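70 kDa protein (Xanthomonas sp., PDB 4B2N) oxidatively cleaves rubber as a processive dioxygenase that carries two covalently bound c-type hemes. Local coordinates at residues F63-V68 with A418-I423; R299-G304 with N493-P498. All coordinates share one frame; numbering follows the deposited sequence.

Interaction 1. Residues F63-V68 with A418-I423. With HEC (heme c), chain D.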
ATOM      1  N   PHE A  63     -10.509  11.513  17.527  1.00 18.68           N
ATOM      2  CA  PHE A  63      -9.410  11.380  16.548  1.00 19.72           C
ATOM      3  C   PHE A  63      -8.058  11.541  17.202  1.00 19.71           C
ATOM      4  O   PHE A  63      -7.881  12.346  18.108  1.00 21.48           O
ATOM      5  CB  PHE A  63      -9.522  12.414  15.415  1.00 18.50           C
ATOM      6  CG  PHE A  63     -10.807  12.337  14.642  1.00 19.89           C
ATOM      7  CD1 PHE A  63     -11.094  11.214  13.822  1.00 17.96           C
ATOM      8  CD2 PHE A  63     -11.779  13.387  14.739  1.00 21.01           C
ATOM      9  CE1 PHE A  63     -12.289  11.155  13.076  1.00 19.03           C
ATOM     10  CE2 PHE A  63     -12.999  13.300  14.033  1.00 19.74           C
ATOM     11  CZ  PHE A  63     -13.251  12.189  13.176  1.00 20.53           C
ATOM     12  N   ASN A  64      -7.051  10.880  16.672  1.00 19.20           N
ATOM     13  CA  ASN A  64      -5.716  11.100  17.221  1.00 20.46           C
ATOM     14  C   ASN A  64      -4.648  11.187  16.185  1.00 20.18           C
ATOM     15  O   ASN A  64      -3.490  11.412  16.538  1.00 19.19           O
ATOM     16  CB  ASN A  64      -5.373  10.083  18.306  1.00 20.14           C
ATOM     17  CG  ASN A  64      -5.157   8.699  17.743  1.00 20.59           C
ATOM     18  OD1 ASN A  64      -4.990   8.523  16.559  1.00 16.90           O
ATOM     19  ND2 ASN A  64      -5.166   7.707  18.610  1.00 19.33           N
ATOM     20  N   ALA A  65      -5.011  11.072  14.903  1.00 20.62           N
ATOM     21  CA  ALA A  65      -3.975  11.145  13.867  1.00 19.57           C
ATOM     22  C   ALA A  65      -4.269  12.364  13.009  1.00 19.65           C
ATOM     23  O   ALA A  65      -5.143  12.312  12.107  1.00 17.56           O
ATOM     24  CB  ALA A  65      -3.972   9.879  13.027  1.00 19.60           C
ATOM     25  N   TYR A  66      -3.539  13.450  13.297  1.00 17.25           N
ATOM     26  CA  TYR A  66      -3.891  14.702  12.712  1.00 18.29           C
ATOM     27  C   TYR A  66      -3.257  14.873  11.376  1.00 17.65           C
ATOM     28  O   TYR A  66      -2.119  14.441  11.171  1.00 17.87           O
ATOM     29  CB  TYR A  66      -3.559  15.885  13.599  1.00 19.15           C
ATOM     30  CG  TYR A  66      -4.288  15.869  14.927  1.00 22.57           C
ATOM     31  CD1 TYR A  66      -5.676  15.761  14.992  1.00 24.47           C
ATOM     32  CD2 TYR A  66      -3.594  15.941  16.121  1.00 26.81           C
ATOM     33  CE1 TYR A  66      -6.354  15.737  16.233  1.00 28.15           C
ATOM     34  CE2 TYR A  66      -4.274  15.903  17.359  1.00 31.42           C
ATOM     35  CZ  TYR A  66      -5.655  15.837  17.393  1.00 29.79           C
ATOM     36  OH  TYR A  66      -6.357  15.793  18.602  1.00 31.21           O
ATOM     37  N   PHE A  67      -3.994  15.545  10.501  1.00 17.97           N
ATOM     38  CA  PHE A  67      -3.510  16.018   9.230  1.00 16.76           C
ATOM     39  C   PHE A  67      -2.468  17.105   9.438  1.00 18.27           C
ATOM     40  O   PHE A  67      -2.640  17.938  10.297  1.00 18.90           O
ATOM     41  CB  PHE A  67      -4.685  16.605   8.489  1.00 17.18           C
ATOM     42  CG  PHE A  67      -4.429  16.919   7.057  1.00 17.01           C
ATOM     43  CD1 PHE A  67      -4.475  15.888   6.053  1.00 17.01           C
ATOM     44  CD2 PHE A  67      -4.110  18.200   6.691  1.00 17.30           C
ATOM     45  CE1 PHE A  67      -4.264  16.176   4.705  1.00 16.50           C
ATOM     46  CE2 PHE A  67      -3.964  18.518   5.332  1.00 17.79           C
ATOM     47  CZ  PHE A  67      -4.018  17.492   4.331  1.00 17.71           C
ATOM     48  N   VAL A  68      -1.405  17.132   8.625  1.00 15.70           N
ATOM     49  CA  VAL A  68      -0.448  18.228   8.669  1.00 17.70           C
ATOM     50  C   VAL A  68      -0.408  18.880   7.301  1.00 16.34           C
ATOM     51  O   VAL A  68      -0.150  18.211   6.281  1.00 16.13           O
ATOM     52  CB  VAL A  68       1.005  17.782   9.035  1.00 17.22           C
ATOM     53  CG1 VAL A  68       1.946  18.991   8.901  1.00 17.51           C
ATOM     54  CG2 VAL A  68       1.012  17.277  10.448  1.00 17.84           C
ATOM     55  N   ALA A 418      -9.015   8.733  11.170  1.00 17.65           N
ATOM     56  CA  ALA A 418      -7.866   9.399  11.758  1.00 16.72           C
ATOM     57  C   ALA A 418      -7.542   8.890  13.148  1.00 17.67           C
ATOM     58  O   ALA A 418      -7.250   9.701  14.055  1.00 19.29           O
ATOM     59  CB  ALA A 418      -8.086  10.910  11.786  1.00 17.18           C
ATOM     60  N   VAL A 419      -7.595   7.575  13.345  1.00 16.76           N
ATOM     61  CA  VAL A 419      -7.202   7.014  14.603  1.00 16.55           C
ATOM     62  C   VAL A 419      -6.127   5.978  14.354  1.00 16.74           C
ATOM     63  O   VAL A 419      -6.388   5.033  13.656  1.00 18.07           O
ATOM     64  CB  VAL A 419      -8.423   6.332  15.280  1.00 16.72           C
ATOM     65  CG1 VAL A 419      -8.036   5.569  16.555  1.00 16.96           C
ATOM     66  CG2 VAL A 419      -9.532   7.356  15.587  1.00 16.14           C
ATOM     67  N   VAL A 420      -4.937   6.165  14.945  1.00 16.26           N
ATOM     68  CA  VAL A 420      -3.908   5.110  15.051  1.00 17.11           C
ATOM     69  C   VAL A 420      -4.171   4.425  16.406  1.00 18.75           C
ATOM     70  O   VAL A 420      -4.104   5.060  17.475  1.00 18.21           O
ATOM     71  CB  VAL A 420      -2.488   5.711  14.933  1.00 17.20           C
ATOM     72  CG1 VAL A 420      -1.374   4.679  15.189  1.00 16.66           C
ATOM     73  CG2 VAL A 420      -2.322   6.298  13.530  1.00 18.21           C
ATOM     74  N   THR A 421      -4.556   3.154  16.366  1.00 16.33           N
ATOM     75  CA  THR A 421      -4.928   2.445  17.611  1.00 18.33           C
ATOM     76  C   THR A 421      -3.597   1.951  18.216  1.00 19.00           C
ATOM     77  O   THR A 421      -2.811   1.268  17.536  1.00 17.91           O
ATOM     78  CB  THR A 421      -5.875   1.275  17.300  1.00 17.37           C
ATOM     79  OG1 THR A 421      -7.072   1.747  16.671  1.00 16.51           O
ATOM     80  CG2 THR A 421      -6.186   0.438  18.544  1.00 16.83           C
ATOM     81  N   PRO A 422      -3.319   2.289  19.493  1.00 19.19           N
ATOM     82  CA  PRO A 422      -2.073   1.769  20.050  1.00 18.84           C
ATOM     83  C   PRO A 422      -1.951   0.250  19.942  1.00 18.62           C
ATOM     84  O   PRO A 422      -2.962  -0.495  20.015  1.00 18.43           O
ATOM     85  CB  PRO A 422      -2.149   2.137  21.549  1.00 20.73           C
ATOM     86  CG  PRO A 422      -3.316   3.089  21.692  1.00 22.73           C
ATOM     87  CD  PRO A 422      -4.197   2.937  20.505  1.00 20.94           C
ATOM     88  N   ILE A 423      -0.731  -0.200  19.762  1.00 17.88           N
ATOM     89  CA  ILE A 423      -0.478  -1.637  19.585  1.00 19.07           C
ATOM     90  C   ILE A 423      -1.011  -2.484  20.793  1.00 19.54           C
ATOM     91  O   ILE A 423      -1.346  -3.624  20.634  1.00 19.09           O
ATOM     92  CB  ILE A 423       1.002  -1.882  19.241  1.00 19.48           C
ATOM     93  CG1 ILE A 423       1.257  -3.331  18.771  1.00 18.58           C
ATOM     94  CG2 ILE A 423       1.932  -1.569  20.436  1.00 19.60           C
ATOM     95  CD1 ILE A 423       0.502  -3.708  17.483  1.00 19.70           C
TER
HETATM   96 FE   HEC D 701     -11.324  -2.743  13.278  1.00 18.49          FE
HETATM   97  CHA HEC D 701      -8.831  -3.566  11.031  1.00 16.76           C
HETATM   98  CHB HEC D 701     -13.843  -3.879  11.024  1.00 17.69           C
HETATM   99  CHC HEC D 701     -13.757  -2.418  15.655  1.00 18.35           C
HETATM  100  CHD HEC D 701      -9.166  -0.702  14.962  1.00 17.68           C
HETATM  101  NA  HEC D 701     -11.331  -3.443  11.379  1.00 18.57           N
HETATM  102  C1A HEC D 701     -10.192  -3.872  10.654  1.00 18.22           C
HETATM  103  C2A HEC D 701     -10.568  -4.528   9.405  1.00 17.18           C
HETATM  104  C3A HEC D 701     -12.040  -4.607   9.401  1.00 18.27           C
HETATM  105  C4A HEC D 701     -12.458  -4.004  10.649  1.00 18.09           C
HETATM  106  CMA HEC D 701     -12.891  -5.188   8.293  1.00 16.76           C
HETATM  107  CAA HEC D 701      -9.653  -4.948   8.256  1.00 17.16           C
HETATM  108  CBA HEC D 701      -9.488  -3.590   7.480  1.00 16.35           C
HETATM  109  CGA HEC D 701      -8.400  -3.711   6.402  1.00 16.37           C
HETATM  110  O1A HEC D 701      -7.726  -4.774   6.393  1.00 15.45           O
HETATM  111  O2A HEC D 701      -8.178  -2.825   5.498  1.00 16.75           O
HETATM  112  NB  HEC D 701     -13.451  -3.117  13.296  1.00 19.52           N
HETATM  113  C1B HEC D 701     -14.303  -3.543  12.365  1.00 18.30           C
HETATM  114  C2B HEC D 701     -15.707  -3.659  12.772  1.00 19.50           C
HETATM  115  C3B HEC D 701     -15.662  -3.234  14.184  1.00 18.74           C
HETATM  116  C4B HEC D 701     -14.254  -2.930  14.385  1.00 19.13           C
HETATM  117  CMB HEC D 701     -16.868  -4.100  11.911  1.00 19.00           C
HETATM  118  CAB HEC D 701     -16.788  -3.176  15.194  1.00 19.89           C
HETATM  119  CBB HEC D 701     -17.300  -4.429  15.543  1.00 18.72           C
HETATM  120  NC  HEC D 701     -11.499  -1.662  14.882  1.00 19.01           N
HETATM  121  C1C HEC D 701     -12.511  -1.745  15.880  1.00 19.09           C
HETATM  122  C2C HEC D 701     -12.207  -1.052  17.126  1.00 19.58           C
HETATM  123  C3C HEC D 701     -10.875  -0.544  16.916  1.00 18.96           C
HETATM  124  C4C HEC D 701     -10.435  -1.016  15.573  1.00 19.54           C
HETATM  125  CMC HEC D 701     -13.086  -0.897  18.358  1.00 18.53           C
HETATM  126  CAC HEC D 701     -10.101   0.240  17.933  1.00 22.14           C
HETATM  127  CBC HEC D 701      -9.886  -0.142  19.206  1.00 21.32           C
HETATM  128  ND  HEC D 701      -9.444  -2.179  13.005  1.00 17.43           N
HETATM  129  C1D HEC D 701      -8.671  -1.426  13.779  1.00 17.12           C
HETATM  130  C2D HEC D 701      -7.274  -1.257  13.402  1.00 17.15           C
HETATM  131  C3D HEC D 701      -7.157  -2.114  12.245  1.00 16.67           C
HETATM  132  C4D HEC D 701      -8.512  -2.641  12.109  1.00 17.49           C
HETATM  133  CMD HEC D 701      -6.206  -0.426  14.067  1.00 16.40           C
HETATM  134  CAD HEC D 701      -5.923  -2.353  11.406  1.00 16.40           C
HETATM  135  CBD HEC D 701      -5.325  -3.659  11.952  1.00 16.60           C
HETATM  136  CGD HEC D 701      -4.090  -4.090  11.197  1.00 15.52           C
HETATM  137  O1D HEC D 701      -3.022  -4.329  11.776  1.00 18.01           O
HETATM  138  O2D HEC D 701      -4.219  -4.143   9.992  1.00 14.23           O
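Asn64 lies against Val419, their CA atoms 5.1 Å apart, and Ala65 against Ala418, so the two chains pass in opposed directions over a short span. Ala418 O is gripped by two successive amides. Asn64 N reaches it at 2.9 Å, nearly along the C=O axis, and Ala65 N at 2.8 Å from above the carbonyl plane. Beyond this fork the Asn64 side chain takes over the role of backbone. With chi1 at 70°, CG is tucked between the two backbone branches, which turns the amide along the second chain. There OD1 accepts from Val420 N at 2.9 Å through a lone pair in its carbonyl plane, while ND2 donates to Val420 O at 3.1 Å; that acceptor lies close to the amide plane. The two bonds to one residue fix the rotation of the amide and copy a strand neighbour. Strand 420-422 pairs antiparallel with strand 500-502; Thr421 bonds to Tyr501 and Val419 to Ala503 just past that strand, and Asn64 serves the N-H and C=O of Val420 between them. Apolar contacts flank the polar pairs: Ala418 CB packs obliquely against the Phe63 ring at CD1 (3.6 Å), and, farther along, Val420 CG2 rests on Ala65 CB at 4.0 Å. Val419 CG2 comes near Phe63 CA. The strand leads to the second heme, whose covalent anchor Cys393 lies beside Val419: Thr421 has its CB turned away from 63-68, and its OG1 lies 3.5 Å from the heme methyl CMD, with CG2 beside the thioether-side carbons CAC and CBC.

Interaction 2. Residues R299-G304 with N493-P498. With HEC (heme c), chain C.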
ATOM      1  N   ARG A 299      -3.721  10.251   7.244  1.00 15.09           N
ATOM      2  CA  ARG A 299      -2.312   9.842   7.234  1.00 14.71           C
ATOM      3  C   ARG A 299      -2.023   8.868   6.096  1.00 15.30           C
ATOM      4  O   ARG A 299      -2.935   8.238   5.567  1.00 14.30           O
ATOM      5  CB  ARG A 299      -1.908   9.112   8.547  1.00 15.95           C
ATOM      6  CG  ARG A 299      -2.359   9.815   9.819  1.00 17.16           C
ATOM      7  CD  ARG A 299      -1.735  11.195   9.989  1.00 19.21           C
ATOM      8  NE  ARG A 299      -0.291  11.118  10.250  1.00 20.23           N
ATOM      9  CZ  ARG A 299       0.539  12.129  10.403  1.00 18.76           C
ATOM     10  NH1 ARG A 299       0.121  13.385  10.299  1.00 17.55           N
ATOM     11  NH2 ARG A 299       1.836  11.867  10.672  1.00 21.59           N
ATOM     12  N   GLN A 300      -0.736   8.662   5.886  1.00 15.38           N
ATOM     13  CA  GLN A 300      -0.218   7.638   4.965  1.00 15.63           C
ATOM     14  C   GLN A 300       0.354   6.480   5.825  1.00 16.33           C
ATOM     15  O   GLN A 300       0.880   6.703   6.913  1.00 16.27           O
ATOM     16  CB  GLN A 300       0.936   8.249   4.137  1.00 15.77           C
ATOM     17  CG  GLN A 300       0.568   9.572   3.492  1.00 17.89           C
ATOM     18  CD  GLN A 300       0.150   9.410   2.042  1.00 18.68           C
ATOM     19  OE1 GLN A 300       0.166  10.363   1.268  1.00 21.51           O
ATOM     20  NE2 GLN A 300      -0.334   8.252   1.714  1.00 17.34           N
ATOM     21  N   PHE A 301       0.314   5.270   5.256  1.00 14.86           N
ATOM     22  CA  PHE A 301       1.009   4.127   5.707  1.00 14.69           C
ATOM     23  C   PHE A 301       0.261   3.480   6.846  1.00 16.46           C
ATOM     24  O   PHE A 301      -0.591   4.120   7.527  1.00 16.34           O
ATOM     25  CB  PHE A 301       2.477   4.450   6.025  1.00 14.95           C
ATOM     26  CG  PHE A 301       3.346   4.695   4.788  1.00 15.68           C
ATOM     27  CD1 PHE A 301       3.166   3.995   3.611  1.00 16.09           C
ATOM     28  CD2 PHE A 301       4.410   5.602   4.856  1.00 17.44           C
ATOM     29  CE1 PHE A 301       4.007   4.198   2.490  1.00 15.74           C
ATOM     30  CE2 PHE A 301       5.273   5.796   3.759  1.00 17.00           C
ATOM     31  CZ  PHE A 301       5.073   5.092   2.554  1.00 15.91           C
ATOM     32  N   TRP A 302       0.529   2.190   7.026  1.00 15.79           N
ATOM     33  CA  TRP A 302      -0.208   1.412   8.028  1.00 15.47           C
ATOM     34  C   TRP A 302      -0.041   1.910   9.429  1.00 17.26           C
ATOM     35  O   TRP A 302      -0.917   1.670  10.253  1.00 16.39           O
ATOM     36  CB  TRP A 302       0.247  -0.058   7.992  1.00 13.42           C
ATOM     37  CG  TRP A 302      -0.495  -0.780   6.921  1.00 14.50           C
ATOM     38  CD1 TRP A 302      -0.024  -1.300   5.706  1.00 14.76           C
ATOM     39  CD2 TRP A 302      -1.899  -1.119   6.985  1.00 15.75           C
ATOM     40  NE1 TRP A 302      -1.032  -1.923   5.040  1.00 15.15           N
ATOM     41  CE2 TRP A 302      -2.192  -1.875   5.779  1.00 14.59           C
ATOM     42  CE3 TRP A 302      -2.917  -0.951   7.980  1.00 14.75           C
ATOM     43  CZ2 TRP A 302      -3.465  -2.354   5.520  1.00 15.09           C
ATOM     44  CZ3 TRP A 302      -4.198  -1.455   7.718  1.00 15.65           C
ATOM     45  CH2 TRP A 302      -4.472  -2.168   6.526  1.00 15.52           C
ATOM     46  N   ASP A 303       1.062   2.592   9.687  1.00 17.13           N
ATOM     47  CA  ASP A 303       1.341   3.172  11.016  1.00 16.50           C
ATOM     48  C   ASP A 303       0.869   4.641  11.122  1.00 16.72           C
ATOM     49  O   ASP A 303       1.051   5.274  12.172  1.00 15.34           O
ATOM     50  CB  ASP A 303       2.859   3.121  11.339  1.00 18.53           C
ATOM     51  CG  ASP A 303       3.735   3.609  10.161  1.00 20.24           C
ATOM     52  OD1 ASP A 303       3.222   4.233   9.208  1.00 18.64           O
ATOM     53  OD2 ASP A 303       4.972   3.405  10.211  1.00 20.98           O
ATOM     54  N   GLY A 304       0.273   5.167  10.073  1.00 15.12           N
ATOM     55  CA  GLY A 304      -0.190   6.557  10.124  1.00 15.31           C
ATOM     56  C   GLY A 304       0.994   7.502  10.304  1.00 15.97           C
ATOM     57  O   GLY A 304       0.858   8.565  10.865  1.00 16.24           O
ATOM     58  N   ASN A 493       7.280  17.430   7.543  1.00 14.41           N
ATOM     59  CA  ASN A 493       6.728  16.102   7.144  1.00 15.44           C
ATOM     60  C   ASN A 493       7.453  15.005   7.872  1.00 15.74           C
ATOM     61  O   ASN A 493       8.099  14.104   7.304  1.00 14.26           O
ATOM     62  CB  ASN A 493       6.751  15.875   5.615  1.00 15.55           C
ATOM     63  CG  ASN A 493       6.059  14.578   5.206  1.00 14.54           C
ATOM     64  OD1 ASN A 493       4.976  14.219   5.738  1.00 14.98           O
ATOM     65  ND2 ASN A 493       6.720  13.805   4.324  1.00 13.70           N
ATOM     66  N   ILE A 494       7.288  15.070   9.175  1.00 15.89           N
ATOM     67  CA  ILE A 494       7.980  14.256  10.152  1.00 16.69           C
ATOM     68  C   ILE A 494       7.451  12.830  10.077  1.00 17.98           C
ATOM     69  O   ILE A 494       6.223  12.631  10.074  1.00 17.77           O
ATOM     70  CB  ILE A 494       7.562  14.770  11.582  1.00 17.99           C
ATOM     71  CG1 ILE A 494       8.149  16.141  11.815  1.00 22.14           C
ATOM     72  CG2 ILE A 494       8.081  13.813  12.649  1.00 21.59           C
ATOM     73  CD1 ILE A 494       9.637  16.178  11.499  1.00 21.27           C
ATOM     74  N   TRP A 495       8.341  11.834  10.122  1.00 15.29           N
ATOM     75  CA  TRP A 495       7.897  10.444  10.301  1.00 17.07           C
ATOM     76  C   TRP A 495       7.552  10.252  11.780  1.00 17.66           C
ATOM     77  O   TRP A 495       8.468  10.191  12.587  1.00 17.82           O
ATOM     78  CB  TRP A 495       9.026   9.495   9.945  1.00 15.91           C
ATOM     79  CG  TRP A 495       8.492   8.070   9.829  1.00 17.16           C
ATOM     80  CD1 TRP A 495       8.005   7.226  10.860  1.00 18.07           C
ATOM     81  CD2 TRP A 495       8.249   7.331   8.584  1.00 17.57           C
ATOM     82  NE1 TRP A 495       7.518   6.052  10.329  1.00 18.05           N
ATOM     83  CE2 TRP A 495       7.620   6.055   8.969  1.00 17.02           C
ATOM     84  CE3 TRP A 495       8.471   7.595   7.215  1.00 16.14           C
ATOM     85  CZ2 TRP A 495       7.279   5.108   8.036  1.00 17.73           C
ATOM     86  CZ3 TRP A 495       8.083   6.626   6.272  1.00 16.12           C
ATOM     87  CH2 TRP A 495       7.537   5.399   6.674  1.00 17.09           C
ATOM     88  N   GLU A 496       6.276  10.191  12.153  1.00 18.96           N
ATOM     89  CA  GLU A 496       5.913  10.057  13.583  1.00 21.02           C
ATOM     90  C   GLU A 496       6.463   8.810  14.244  1.00 21.09           C
ATOM     91  O   GLU A 496       6.583   7.756  13.621  1.00 20.57           O
ATOM     92  CB  GLU A 496       4.391  10.046  13.791  1.00 21.49           C
ATOM     93  CG  GLU A 496       3.796  11.414  13.528  1.00 26.34           C
ATOM     94  CD  GLU A 496       4.238  12.502  14.535  1.00 32.47           C
ATOM     95  OE1 GLU A 496       4.339  12.228  15.747  1.00 39.12           O
ATOM     96  OE2 GLU A 496       4.400  13.674  14.120  1.00 34.01           O
ATOM     97  N   GLU A 497       6.809   8.922  15.509  1.00 19.24           N
ATOM     98  CA  GLU A 497       7.240   7.738  16.206  1.00 22.14           C
ATOM     99  C   GLU A 497       6.068   6.703  16.179  1.00 19.86           C
ATOM    100  O   GLU A 497       4.953   7.057  16.486  1.00 21.84           O
ATOM    101  CB  GLU A 497       7.598   8.120  17.636  1.00 23.39           C
ATOM    102  CG  GLU A 497       8.023   6.904  18.390  1.00 27.36           C
ATOM    103  CD  GLU A 497       8.671   7.238  19.691  1.00 30.44           C
ATOM    104  OE1 GLU A 497       8.632   8.423  20.068  1.00 33.18           O
ATOM    105  OE2 GLU A 497       9.273   6.302  20.269  1.00 34.71           O
ATOM    106  N   PRO A 498       6.340   5.427  15.816  1.00 18.41           N
ATOM    107  CA  PRO A 498       5.177   4.537  15.780  1.00 18.66           C
ATOM    108  C   PRO A 498       4.577   4.181  17.114  1.00 19.89           C
ATOM    109  O   PRO A 498       5.319   3.958  18.052  1.00 18.58           O
ATOM    110  CB  PRO A 498       5.686   3.279  15.113  1.00 19.00           C
ATOM    111  CG  PRO A 498       7.165   3.346  15.061  1.00 20.20           C
ATOM    112  CD  PRO A 498       7.568   4.778  15.350  1.00 19.00           C
TER
HETATM  113 FE   HEC C 700       2.383   1.812  -2.589  1.00 12.72          FE
HETATM  114  CHA HEC C 700       1.418   2.511   0.691  1.00 12.17           C
HETATM  115  CHB HEC C 700       1.294   4.998  -3.598  1.00 12.20           C
HETATM  116  CHC HEC C 700       3.953   1.487  -5.726  1.00 12.80           C
HETATM  117  CHD HEC C 700       2.881  -1.430  -1.835  1.00 12.71           C
HETATM  118  NA  HEC C 700       1.608   3.370  -1.718  1.00 12.51           N
HETATM  119  C1A HEC C 700       1.111   3.443  -0.382  1.00 12.76           C
HETATM  120  C2A HEC C 700       0.299   4.624  -0.132  1.00 12.89           C
HETATM  121  C3A HEC C 700       0.247   5.374  -1.343  1.00 12.45           C
HETATM  122  C4A HEC C 700       1.030   4.570  -2.288  1.00 12.89           C
HETATM  123  CMA HEC C 700      -0.525   6.654  -1.601  1.00 13.07           C
HETATM  124  CAA HEC C 700      -0.412   5.060   1.175  1.00 12.98           C
HETATM  125  CBA HEC C 700      -1.700   4.237   1.252  1.00 12.66           C
HETATM  126  CGA HEC C 700      -2.426   4.416   2.573  1.00 13.12           C
HETATM  127  O1A HEC C 700      -1.810   4.381   3.694  1.00 13.21           O
HETATM  128  O2A HEC C 700      -3.651   4.510   2.454  1.00 14.42           O
HETATM  129  NB  HEC C 700       2.651   3.029  -4.212  1.00 12.51           N
HETATM  130  C1B HEC C 700       2.087   4.207  -4.502  1.00 12.98           C
HETATM  131  C2B HEC C 700       2.428   4.778  -5.796  1.00 12.39           C
HETATM  132  C3B HEC C 700       3.212   3.772  -6.403  1.00 11.59           C
HETATM  133  C4B HEC C 700       3.239   2.716  -5.398  1.00 13.61           C
HETATM  134  CMB HEC C 700       1.968   6.115  -6.218  1.00 12.86           C
HETATM  135  CAB HEC C 700       3.926   3.772  -7.729  1.00 12.22           C
HETATM  136  CBB HEC C 700       4.944   4.755  -7.858  1.00 11.05           C
HETATM  137  NC  HEC C 700       3.239   0.381  -3.661  1.00 12.69           N
HETATM  138  C1C HEC C 700       3.873   0.315  -4.889  1.00 13.19           C
HETATM  139  C2C HEC C 700       4.322  -1.052  -5.253  1.00 13.55           C
HETATM  140  C3C HEC C 700       4.014  -1.877  -4.064  1.00 13.07           C
HETATM  141  C4C HEC C 700       3.369  -0.966  -3.122  1.00 12.64           C
HETATM  142  CMC HEC C 700       5.028  -1.392  -6.562  1.00 13.55           C
HETATM  143  CAC HEC C 700       4.288  -3.331  -3.830  1.00 14.24           C
HETATM  144  CBC HEC C 700       5.519  -3.837  -4.258  1.00 14.03           C
HETATM  145  ND  HEC C 700       2.197   0.756  -0.857  1.00 12.62           N
HETATM  146  C1D HEC C 700       2.452  -0.547  -0.751  1.00 12.80           C
HETATM  147  C2D HEC C 700       2.223  -1.073   0.556  1.00 12.27           C
HETATM  148  C3D HEC C 700       1.810   0.082   1.288  1.00 12.76           C
HETATM  149  C4D HEC C 700       1.849   1.174   0.322  1.00 12.34           C
HETATM  150  CMD HEC C 700       2.352  -2.451   1.098  1.00 12.63           C
HETATM  151  CAD HEC C 700       1.566   0.096   2.757  1.00 13.05           C
HETATM  152  CBD HEC C 700       3.060   0.173   3.260  1.00 13.50           C
HETATM  153  CGD HEC C 700       3.087   0.076   4.768  1.00 15.14           C
HETATM  154  O1D HEC C 700       3.419  -0.995   5.335  1.00 15.60           O
HETATM  155  O2D HEC C 700       2.664   1.102   5.400  1.00 14.68           O
HETATM  156  O   HOH W   1       3.710  13.786  10.494  1.00 27.88           O
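Phe301 wedges between heme c #1 and Trp495 at the start of a type I turn, Phe301 to Gly304, in the hairpin linking strands 299-300 and 306-307. Its CB passes 3.4 Å from the heme propionate oxygen O2D, and CG follows the same oxygen. At the ring the two edges part company. CD1 stays by O2D and CE1 reaches the meso carbon CHA at 3.6 Å, whereas CD2 meets Trp495 CH2 at 3.6 Å and CE2 touches CH2 and CZ3. The Phe301 and Trp495 rings are inclined by 30° but slid apart, so they barely overlap. Trp495 gets there because its CG is anti to the backbone N (chi1 -168°), turning the indole back toward the hairpin. The indole's edge also meets Asp303 OD2, 3.6 Å from CZ2, a carboxylate whose salt bridge goes to Arg432, which itself hydrogen-bonds to this heme. Backbone amides hold the propionates: Phe301 N binds O1A and Trp302 N binds O2D. Arg299 folds back on itself and gives NE to Gly304 O at 2.9 Å; its NH2 donates to a water that in turn donates to Ile494 O at 2.8 Å.

In the fold
From the N terminus the segments come in the order 63-68, 299-304, 418-423, 493-498, so the two loops cross. Interaction 1 closes the longer one, bringing the loop after helix 27-32 onto strand 420-422; interaction 2 opens within it at the 299-300 hairpin and closes beyond it, in the loop before strand 500-502. The later segments are neighbours because 493-498 runs toward strand 500-502, the partner of 420-422. The earlier halves touch: Arg299 NH1 makes a weak hydrogen bond to Tyr66 O, and Arg299 CG packs on Ala65 CB. Val420 CG2 lies against Asp303 O. The centres of the two contacts are about 9 Å apart; interaction 1 adjoins heme c #2 and interaction 2 heme c #1.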